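PDB 4DRS: pyruvate kinase from Cryptosporidium parvum, which probably catalyses the last step of glycolysis, transferring the phosphoryl group of phosphoenolpyruvate to ADP to give pyruvate and ATP. Local coordinates for residues Lys470-Asn475 / Ser485-Leu490; Ile429-Thr434 / His478-Val483; His101-Ile106 / Gly462-Arg467. One frame throughout, in Å; residues are numbered along the deposited sequence.

Interaction 1 (Lys470-Asn475 / Ser485-Leu490); sequences KTYVLN and SNALAL. With SO4 (sulfate ion), chain D.
An apolar strand-to-helix contact, in which Leu490 lies over the ring of Tyr472, packs the edge strand 469-473 of the C-terminal alpha/beta domain against the helix 480-493 that follows it in the chain. The two begin a beta-alpha-beta crossover that carries the chain over strands 449-454 and 427-431 to strand 502-506.

Tyr472 is the centre of the contact. Its side chain leaves the strand toward the helix, and with CG beside the backbone N (chi1 -66°) the ring lies between Leu490 and Ala487. Leu490 CD2 sits 3.7 Å from the ring centroid and only 3° off the ring normal, a nearly ideal CH-pi contact. Leu490 CG touches the phenol end of the same ring, 3.8 Å from Tyr472 CZ, as the two side chains run past each other in opposite directions. Ala487, one turn earlier, meets the ring from its edge: the carbonyl oxygen Ala487 O lies in the ring plane, 3.4 Å from Tyr472 CE1, while Ala487 CB packs at 3.9 Å against Tyr472 CD1. The phenol reaches beyond the segment, where Tyr472 OH is hydrogen-bonded to Glu494.

The neighbouring residues of the strand hold a sulfate ion, probably from the crystallisation liquor. Lys470 NZ donates to O1 of this sulfate at 2.8 Å, the extended chain turning only at its last torsion (chi4 73°), and Thr471 gives O4 two bonds, from N at 3.1 Å and from OG1.

No hydrogen bond joins strand and helix here. Cohesion comes from dispersion and CH-pi contact over the ring face, and the in-plane carbonyl probably adds a weak electrostatic attraction to the ring's positive rim, while the bond from the hydroxyl to Glu494 probably restrains the far end of the ring.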
loop_
_atom_site.group_PDB
_atom_site.type_symbol
_atom_site.label_atom_id
_atom_site.label_comp_id
_atom_site.label_asym_id
_atom_site.label_seq_id
_atom_site.Cartn_x
_atom_site.Cartn_y
_atom_site.Cartn_z
ATOM N N LYS A 470 30.317 6.831 8.254
ATOM C CA LYS A 470 31.468 7.203 9.062
ATOM C C LYS A 470 32.508 6.106 8.857
ATOM O O LYS A 470 32.146 4.945 8.661
ATOM C CB LYS A 470 31.071 7.332 10.535
ATOM C CG LYS A 470 32.226 7.667 11.471
ATOM C CD LYS A 470 31.764 7.881 12.907
ATOM C CE LYS A 470 32.922 8.284 13.813
ATOM N NZ LYS A 470 33.402 9.682 13.602
ATOM N N THR A 471 33.788 6.463 8.891
ATOM C CA THR A 471 34.847 5.498 8.596
ATOM C C THR A 471 35.847 5.286 9.739
ATOM O O THR A 471 36.249 6.235 10.414
ATOM C CB THR A 471 35.628 5.894 7.331
ATOM O OG1 THR A 471 36.177 7.205 7.506
ATOM C CG2 THR A 471 34.724 5.886 6.101
ATOM N N TYR A 472 36.234 4.030 9.951
ATOM C CA TYR A 472 37.343 3.697 10.841
ATOM C C TYR A 472 38.486 3.123 10.018
ATOM O O TYR A 472 38.328 2.084 9.372
ATOM C CB TYR A 472 36.933 2.683 11.920
ATOM C CG TYR A 472 35.919 3.166 12.949
ATOM C CD1 TYR A 472 35.243 2.248 13.756
ATOM C CD2 TYR A 472 35.633 4.526 13.121
ATOM C CE1 TYR A 472 34.319 2.664 14.702
ATOM C CE2 TYR A 472 34.706 4.950 14.064
ATOM C CZ TYR A 472 34.053 4.013 14.848
ATOM O OH TYR A 472 33.133 4.411 15.787
ATOM N N VAL A 473 39.625 3.812 10.030
ATOM C CA VAL A 473 40.820 3.347 9.332
ATOM C C VAL A 473 41.661 2.477 10.265
ATOM O O VAL A 473 41.995 2.887 11.379
ATOM C CB VAL A 473 41.675 4.515 8.792
ATOM C CG1 VAL A 473 42.896 3.988 8.049
ATOM C CG2 VAL A 473 40.848 5.412 7.884
ATOM N N LEU A 474 41.999 1.279 9.801
ATOM C CA LEU A 474 42.740 0.322 10.615
ATOM C C LEU A 474 44.073 -0.069 9.982
ATOM O O LEU A 474 44.285 0.122 8.781
ATOM C CB LEU A 474 41.885 -0.920 10.883
ATOM C CG LEU A 474 40.560 -0.685 11.623
ATOM C CD1 LEU A 474 39.671 -1.916 11.560
ATOM C CD2 LEU A 474 40.797 -0.270 13.069
ATOM N N ASN A 475 44.974 -0.603 10.807
ATOM C CA ASN A 475 46.239 -1.157 10.325
ATOM C C ASN A 475 46.005 -2.413 9.485
ATOM O O ASN A 475 46.592 -2.572 8.414
ATOM C CB ASN A 475 47.201 -1.442 11.495
ATOM C CG ASN A 475 46.611 -2.385 12.536
ATOM O OD1 ASN A 475 45.512 -2.156 13.056
ATOM N ND2 ASN A 475 47.344 -3.453 12.851
ATOM N N SER A 485 35.089 -5.986 17.088
ATOM C CA SER A 485 35.292 -5.659 18.501
ATOM C C SER A 485 35.823 -4.241 18.679
ATOM O O SER A 485 35.251 -3.452 19.431
ATOM C CB SER A 485 36.246 -6.656 19.165
ATOM O OG SER A 485 35.749 -7.976 19.073
ATOM N N ASN A 486 36.911 -3.922 17.980
ATOM C CA ASN A 486 37.496 -2.585 18.041
ATOM C C ASN A 486 36.512 -1.511 17.584
ATOM O O ASN A 486 36.423 -0.446 18.198
ATOM C CB ASN A 486 38.781 -2.509 17.209
ATOM C CG ASN A 486 39.879 -3.423 17.731
ATOM O OD1 ASN A 486 39.792 -3.963 18.834
ATOM N ND2 ASN A 486 40.923 -3.599 16.930
ATOM N N ALA A 487 35.764 -1.810 16.520
ATOM C CA ALA A 487 34.785 -0.878 15.960
ATOM C C ALA A 487 33.635 -0.595 16.929
ATOM O O ALA A 487 33.199 0.546 17.060
ATOM C CB ALA A 487 34.258 -1.387 14.626
ATOM N N LEU A 488 33.157 -1.635 17.609
ATOM C CA LEU A 488 32.135 -1.475 18.644
ATOM C C LEU A 488 32.669 -0.732 19.874
ATOM O O LEU A 488 31.945 0.056 20.492
ATOM C CB LEU A 488 31.567 -2.835 19.059
ATOM C CG LEU A 488 30.623 -3.552 18.090
ATOM C CD1 LEU A 488 30.486 -5.015 18.489
ATOM C CD2 LEU A 488 29.261 -2.877 18.039
ATOM N N ALA A 489 33.931 -0.984 20.223
ATOM C CA ALA A 489 34.573 -0.299 21.344
ATOM C C ALA A 489 34.781 1.181 21.031
ATOM O O ALA A 489 34.459 2.048 21.850
ATOM C CB ALA A 489 35.896 -0.968 21.703
ATOM N N LEU A 490 35.304 1.463 19.839
ATOM C CA LEU A 490 35.508 2.839 19.395
ATOM C C LEU A 490 34.178 3.581 19.248
ATOM O O LEU A 490 34.076 4.748 19.633
ATOM C CB LEU A 490 36.321 2.885 18.093
ATOM C CG LEU A 490 36.769 4.241 17.520
ATOM C CD1 LEU A 490 37.429 5.132 18.566
ATOM C CD2 LEU A 490 37.709 4.033 16.342
HETATM S S SO4 D . 34.315 10.386 10.015
HETATM O O1 SO4 D . 34.867 9.704 11.207
HETATM O O2 SO4 D . 32.880 10.686 10.224
HETATM O O3 SO4 D . 35.058 11.656 9.822
HETATM O O4 SO4 D . 34.476 9.499 8.837
#

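Interaction 2 (Ile429-Thr434 / His478-Val483); sequences ITITET and HHSEVV. With SO4 (sulfate ion), chain C.
Ile431 meets Val483 and Ser480 at the end of strand 427-431, where the first turn of helix 480-493 comes down on the sheet. Ile431 contributes most of the buried surface. With CG1 beside its backbone N (chi1 -61°) and chi2 extended, the Ile431 chain reaches CD1 to the first turn of the helix. There the branch meets Val483 tip to tip, Ile431 CG1 lying 3.8 Å from Val483 CG1. On the helix side Ile431 CD1 rests against the backbone of Ser480, 3.9 Å from Ser480 CA, so that Ser480 serves here mainly through its main chain.

The turn that presents these residues begins at His479, in the N-cap position, and is closed by the bond from Val483 N to His479 O at 2.9 Å. Ile431 also touches Ile477 and His507, and Val483 touches Cys453 and Leu474, so the contact continues into the largely apolar packing between sheet and helix.

Beyond Ile431 the chain leaves the strand and wraps a second sulfate. Thr434 OG1 donates to sulfate O3 at 2.6 Å and Thr434 N to sulfate O3 at 3.0 Å; Glu433 N makes a longer bond to sulfate O3, at 3.3 Å. Thr432 OG1 is 2.7 Å from both O2 and O3 of this sulfate, and its single proton could serve either one. Thr437 OG1 adds a further bond, and the start of helix 436-443 may favour the anion electrostatically.

Whether this enzyme uses the site is not settled by the sulfate, but the anion sits where, in relatives regulated by fructose 1,6-bisphosphate, the loop after the first strand of this domain binds an effector phosphate.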
loop_
_atom_site.group_PDB
_atom_site.type_symbol
_atom_site.label_atom_id
_atom_site.label_comp_id
_atom_site.label_asym_id
_atom_site.label_seq_id
_atom_site.Cartn_x
_atom_site.Cartn_y
_atom_site.Cartn_z
ATOM N N ILE A 429 27.852 -1.963 10.640
ATOM C CA ILE A 429 29.301 -1.968 10.459
ATOM C C ILE A 429 29.670 -2.812 9.244
ATOM O O ILE A 429 29.230 -3.957 9.124
ATOM C CB ILE A 429 30.040 -2.480 11.715
ATOM C CG1 ILE A 429 29.623 -1.672 12.944
ATOM C CG2 ILE A 429 31.551 -2.410 11.522
ATOM C CD1 ILE A 429 30.063 -2.279 14.263
ATOM N N THR A 430 30.465 -2.239 8.343
ATOM C CA THR A 430 30.891 -2.954 7.144
ATOM C C THR A 430 32.416 -2.997 6.997
ATOM O O THR A 430 33.086 -1.966 7.031
ATOM C CB THR A 430 30.211 -2.410 5.860
ATOM O OG1 THR A 430 30.650 -3.163 4.724
ATOM C CG2 THR A 430 30.523 -0.931 5.634
ATOM N N ILE A 431 32.954 -4.203 6.869
ATOM C CA ILE A 431 34.376 -4.389 6.623
ATOM C C ILE A 431 34.556 -4.393 5.111
ATOM O O ILE A 431 34.021 -5.255 4.420
ATOM C CB ILE A 431 34.901 -5.702 7.252
ATOM C CG1 ILE A 431 34.719 -5.684 8.776
ATOM C CG2 ILE A 431 36.364 -5.931 6.900
ATOM C CD1 ILE A 431 34.973 -7.019 9.448
ATOM N N THR A 432 35.293 -3.411 4.605
ATOM C CA THR A 432 35.415 -3.207 3.166
ATOM C C THR A 432 36.833 -2.814 2.759
ATOM O O THR A 432 37.534 -2.126 3.502
ATOM C CB THR A 432 34.386 -2.170 2.649
ATOM O OG1 THR A 432 34.488 -2.057 1.225
ATOM C CG2 THR A 432 34.598 -0.795 3.293
ATOM N N GLU A 433 37.247 -3.267 1.580
ATOM C CA GLU A 433 38.564 -2.940 1.049
ATOM C C GLU A 433 38.461 -1.909 -0.076
ATOM O O GLU A 433 39.465 -1.309 -0.463
ATOM C CB GLU A 433 39.275 -4.206 0.551
ATOM C CG GLU A 433 40.796 -4.079 0.479
ATOM C CD GLU A 433 41.435 -5.010 -0.549
ATOM O OE1 GLU A 433 40.829 -5.238 -1.620
ATOM O OE2 GLU A 433 42.558 -5.502 -0.293
ATOM N N THR A 434 37.250 -1.708 -0.597
ATOM C CA THR A 434 37.022 -0.775 -1.705
ATOM C C THR A 434 35.993 0.303 -1.380
ATOM O O THR A 434 35.946 1.331 -2.051
ATOM C CB THR A 434 36.564 -1.498 -2.995
ATOM O OG1 THR A 434 35.306 -2.146 -2.769
ATOM C CG2 THR A 434 37.601 -2.521 -3.464
ATOM N N HIS A 478 42.080 -8.096 8.396
ATOM C CA HIS A 478 42.044 -9.547 8.185
ATOM C C HIS A 478 41.237 -10.321 9.193
ATOM O O HIS A 478 40.582 -11.307 8.834
ATOM C CB HIS A 478 43.460 -10.115 8.102
ATOM C CG HIS A 478 44.244 -9.633 6.901
ATOM N ND1 HIS A 478 43.797 -9.778 5.637
ATOM C CD2 HIS A 478 45.485 -9.004 6.808
ATOM C CE1 HIS A 478 44.699 -9.261 4.780
ATOM N NE2 HIS A 478 45.733 -8.790 5.498
ATOM N N HIS A 479 41.276 -9.899 10.456
ATOM C CA HIS A 479 40.548 -10.602 11.516
ATOM C C HIS A 479 39.200 -9.991 11.806
ATOM O O HIS A 479 39.088 -9.069 12.620
ATOM C CB HIS A 479 41.398 -10.712 12.786
ATOM C CG HIS A 479 42.703 -11.454 12.585
ATOM N ND1 HIS A 479 42.752 -12.745 12.197
ATOM C CD2 HIS A 479 44.025 -11.038 12.739
ATOM C CE1 HIS A 479 44.038 -13.133 12.100
ATOM N NE2 HIS A 479 44.816 -12.088 12.434
ATOM N N SER A 480 38.171 -10.509 11.134
ATOM C CA SER A 480 36.791 -10.018 11.259
ATOM C C SER A 480 36.360 -9.767 12.706
ATOM O O SER A 480 35.886 -8.677 13.034
ATOM C CB SER A 480 35.807 -10.986 10.593
ATOM O OG SER A 480 36.013 -11.056 9.195
ATOM N N GLU A 481 36.538 -10.779 13.555
ATOM C CA GLU A 481 36.140 -10.721 14.964
ATOM C C GLU A 481 36.770 -9.525 15.680
ATOM O O GLU A 481 36.069 -8.745 16.330
ATOM C CB GLU A 481 36.505 -12.024 15.694
ATOM C CG GLU A 481 36.260 -13.307 14.903
ATOM C CD GLU A 481 34.793 -13.553 14.596
ATOM O OE1 GLU A 481 34.004 -13.741 15.548
ATOM O OE2 GLU A 481 34.432 -13.571 13.397
ATOM N N VAL A 482 38.088 -9.387 15.541
ATOM C CA VAL A 482 38.850 -8.300 16.164
ATOM C C VAL A 482 38.408 -6.932 15.636
ATOM O O VAL A 482 38.154 -6.011 16.420
ATOM C CB VAL A 482 40.378 -8.481 15.957
ATOM C CG1 VAL A 482 41.160 -7.346 16.605
ATOM C CG2 VAL A 482 40.843 -9.825 16.505
ATOM N N VAL A 483 38.317 -6.818 14.309
ATOM C CA VAL A 483 37.878 -5.589 13.640
ATOM C C VAL A 483 36.536 -5.105 14.192
ATOM O O VAL A 483 36.386 -3.930 14.518
ATOM C CB VAL A 483 37.789 -5.774 12.105
ATOM C CG1 VAL A 483 37.118 -4.577 11.445
ATOM C CG2 VAL A 483 39.174 -5.994 11.512
HETATM S S SO4 C . 33.796 -4.572 -0.563
HETATM O O1 SO4 C . 34.072 -5.638 0.421
HETATM O O2 SO4 C . 32.727 -3.710 -0.029
HETATM O O3 SO4 C . 35.011 -3.758 -0.786
HETATM O O4 SO4 C . 33.393 -5.159 -1.859
#

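Interaction 3 (His101-Ile106 / Gly462-Arg467). With SO4 (sulfate ion), chain D.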
loop_
_atom_site.group_PDB
_atom_site.type_symbol
_atom_site.label_atom_id
_atom_site.label_comp_id
_atom_site.label_asym_id
_atom_site.label_seq_id
_atom_site.Cartn_x
_atom_site.Cartn_y
_atom_site.Cartn_z
ATOM N N HIS A 101 40.310 11.366 14.761
ATOM C CA HIS A 101 38.998 10.705 14.712
ATOM C C HIS A 101 38.134 11.183 13.570
ATOM O O HIS A 101 36.948 10.844 13.491
ATOM C CB HIS A 101 38.254 10.851 16.041
ATOM C CG HIS A 101 38.918 10.136 17.201
ATOM N ND1 HIS A 101 39.447 8.898 17.086
ATOM C CD2 HIS A 101 39.105 10.523 18.530
ATOM C CE1 HIS A 101 39.962 8.519 18.275
ATOM N NE2 HIS A 101 39.750 9.513 19.158
ATOM N N SER A 102 38.717 11.977 12.677
ATOM C CA SER A 102 38.005 12.463 11.504
ATOM C C SER A 102 38.730 12.066 10.232
ATOM O O SER A 102 39.946 11.876 10.232
ATOM C CB SER A 102 37.828 13.984 11.559
ATOM O OG SER A 102 36.793 14.340 12.462
ATOM N N THR A 103 37.960 11.921 9.159
ATOM C CA THR A 103 38.503 11.680 7.830
ATOM C C THR A 103 38.045 12.834 6.950
ATOM O O THR A 103 36.859 13.160 6.923
ATOM C CB THR A 103 38.024 10.328 7.258
ATOM O OG1 THR A 103 38.304 9.282 8.197
ATOM C CG2 THR A 103 38.733 10.011 5.953
ATOM N N VAL A 104 38.986 13.464 6.254
ATOM C CA VAL A 104 38.670 14.579 5.360
ATOM C C VAL A 104 39.047 14.219 3.926
ATOM O O VAL A 104 40.197 13.872 3.651
ATOM C CB VAL A 104 39.386 15.883 5.787
ATOM C CG1 VAL A 104 39.037 17.034 4.852
ATOM C CG2 VAL A 104 39.037 16.249 7.225
ATOM N N GLY A 105 38.076 14.295 3.019
ATOM C CA GLY A 105 38.349 14.113 1.598
ATOM C C GLY A 105 38.736 15.438 0.970
ATOM O O GLY A 105 38.341 16.504 1.459
ATOM N N ILE A 106 39.514 15.381 -0.108
ATOM C CA ILE A 106 39.924 16.596 -0.817
ATOM C C ILE A 106 39.480 16.551 -2.277
ATOM O O ILE A 106 39.738 15.573 -2.983
ATOM C CB ILE A 106 41.441 16.873 -0.695
ATOM C CG1 ILE A 106 41.869 16.823 0.776
ATOM C CG2 ILE A 106 41.783 18.236 -1.282
ATOM C CD1 ILE A 106 43.363 16.872 1.008
ATOM N N GLY A 462 37.282 8.561 0.125
ATOM C CA GLY A 462 36.355 8.398 -0.980
ATOM C C GLY A 462 34.922 8.338 -0.497
ATOM O O GLY A 462 34.007 8.798 -1.183
ATOM N N LEU A 463 34.733 7.785 0.699
ATOM C CA LEU A 463 33.404 7.598 1.275
ATOM C C LEU A 463 32.819 8.863 1.909
ATOM O O LEU A 463 31.698 8.843 2.430
ATOM C CB LEU A 463 33.426 6.462 2.299
ATOM C CG LEU A 463 33.483 5.025 1.769
ATOM C CD1 LEU A 463 33.784 4.064 2.907
ATOM C CD2 LEU A 463 32.197 4.623 1.053
ATOM N N LYS A 464 33.565 9.961 1.853
ATOM C CA LYS A 464 33.134 11.196 2.496
ATOM C C LYS A 464 32.042 11.932 1.726
ATOM O O LYS A 464 31.562 12.972 2.175
ATOM C CB LYS A 464 34.324 12.108 2.809
ATOM C CG LYS A 464 35.305 11.538 3.836
ATOM C CD LYS A 464 34.627 10.772 4.969
ATOM C CE LYS A 464 33.847 11.678 5.915
ATOM N NZ LYS A 464 32.783 10.915 6.638
ATOM N N ILE A 465 31.649 11.386 0.576
ATOM C CA ILE A 465 30.516 11.914 -0.183
ATOM C C ILE A 465 29.277 11.004 -0.119
ATOM O O ILE A 465 28.248 11.298 -0.733
ATOM C CB ILE A 465 30.878 12.199 -1.656
ATOM C CG1 ILE A 465 31.547 10.974 -2.293
ATOM C CG2 ILE A 465 31.733 13.461 -1.763
ATOM C CD1 ILE A 465 31.451 10.945 -3.807
ATOM N N ALA A 466 29.381 9.904 0.626
ATOM C CA ALA A 466 28.267 8.972 0.783
ATOM C C ALA A 466 27.496 9.269 2.067
ATOM O O ALA A 466 28.086 9.320 3.152
ATOM C CB ALA A 466 28.772 7.536 0.783
ATOM N N ARG A 467 26.183 9.454 1.938
ATOM C CA ARG A 467 25.340 9.800 3.081
ATOM C C ARG A 467 25.392 8.745 4.186
ATOM O O ARG A 467 25.318 7.535 3.917
ATOM C CB ARG A 467 23.890 10.026 2.650
ATOM C CG ARG A 467 23.033 10.605 3.763
ATOM C CD ARG A 467 21.548 10.483 3.493
ATOM N NE ARG A 467 21.055 11.575 2.667
ATOM C CZ ARG A 467 19.788 11.977 2.627
ATOM N NH1 ARG A 467 18.871 11.385 3.385
ATOM N NH2 ARG A 467 19.438 12.980 1.834
HETATM S S SO4 D . 34.315 10.386 10.015
HETATM O O1 SO4 D . 34.867 9.704 11.207
HETATM O O2 SO4 D . 32.880 10.686 10.224
HETATM O O3 SO4 D . 35.058 11.656 9.822
HETATM O O4 SO4 D . 34.476 9.499 8.837
#
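Lys464 of the alpha/beta domain lies against Thr103 and Gly105 of the TIM barrel, at the start of its third strand, 105-109. The contact therefore joins two domains: segment 101-106 leads into the barrel, and segment 462-467 is the turn between helix 457-462 and strand 469-473.

The van der Waals part is carried by the lysine chain, which is folded rather than extended, bent at chi2 (-38°) and chi3 (-70°), with its methylenes running alongside the barrel main chain. Lys464 CE approaches Thr103 O to 3.5 Å, Lys464 CG lies 4.0 Å from Gly105 N, and Lys464 CD reaches Thr103 CB at 4.1 Å. Gly105 has no side chain, which leaves its backbone accessible to this aliphatic stem. The methylene next to the ammonium group carries partial positive charge, so its place beside a carbonyl oxygen is probably favourable.

Direct hydrogen bonds across the contact are absent; Thr103 OG1 pairs with Thr471 instead. Farther along the same turn, Arg467 ties itself to the barrel through Ser356, Val352 and Asp357, while Leu463 packs back onto helix 436-443 of its own domain.

Ionic and polar bridging is supplied by the sulfate that Lys470 and Thr471 also hold. Main-chain and side-chain donors approach it from the two domains, and the ammonium group has a second, weak bond to Val469 O. From the barrel, Thr103 N points almost straight at O3 of the ion, at 3.0 Å with an N-H...O angle of 164°; from the other domain, Lys464 NZ reaches O4 at 3.1 Å.

How the interactions relate
Interactions 1 and 2, with centres about 9 Å apart, are successive parts of one sheet-helix layer beneath helix 480-493. Leu474 CD1 meets Val483 CG1 at 3.7 Å, and Leu488 CD2 meets Ile429 CD1 at 3.9 Å. Interaction 3, centred about 15 Å from the centre of interaction 1, joins the layer to the barrel: interactions 1 and 3 share one sulfate, and Thr471 OG1 lies 3.1 Å from Thr103 OG1, a probable hydrogen bond. Interaction 2 holds a separate sulfate and does not touch interaction 3. Interaction 3 lies near a nucleotide-binding residue: Gly105 is about 9 Å from the side chain of Arg74, which binds ADP in another structure of this protein; this chain has none.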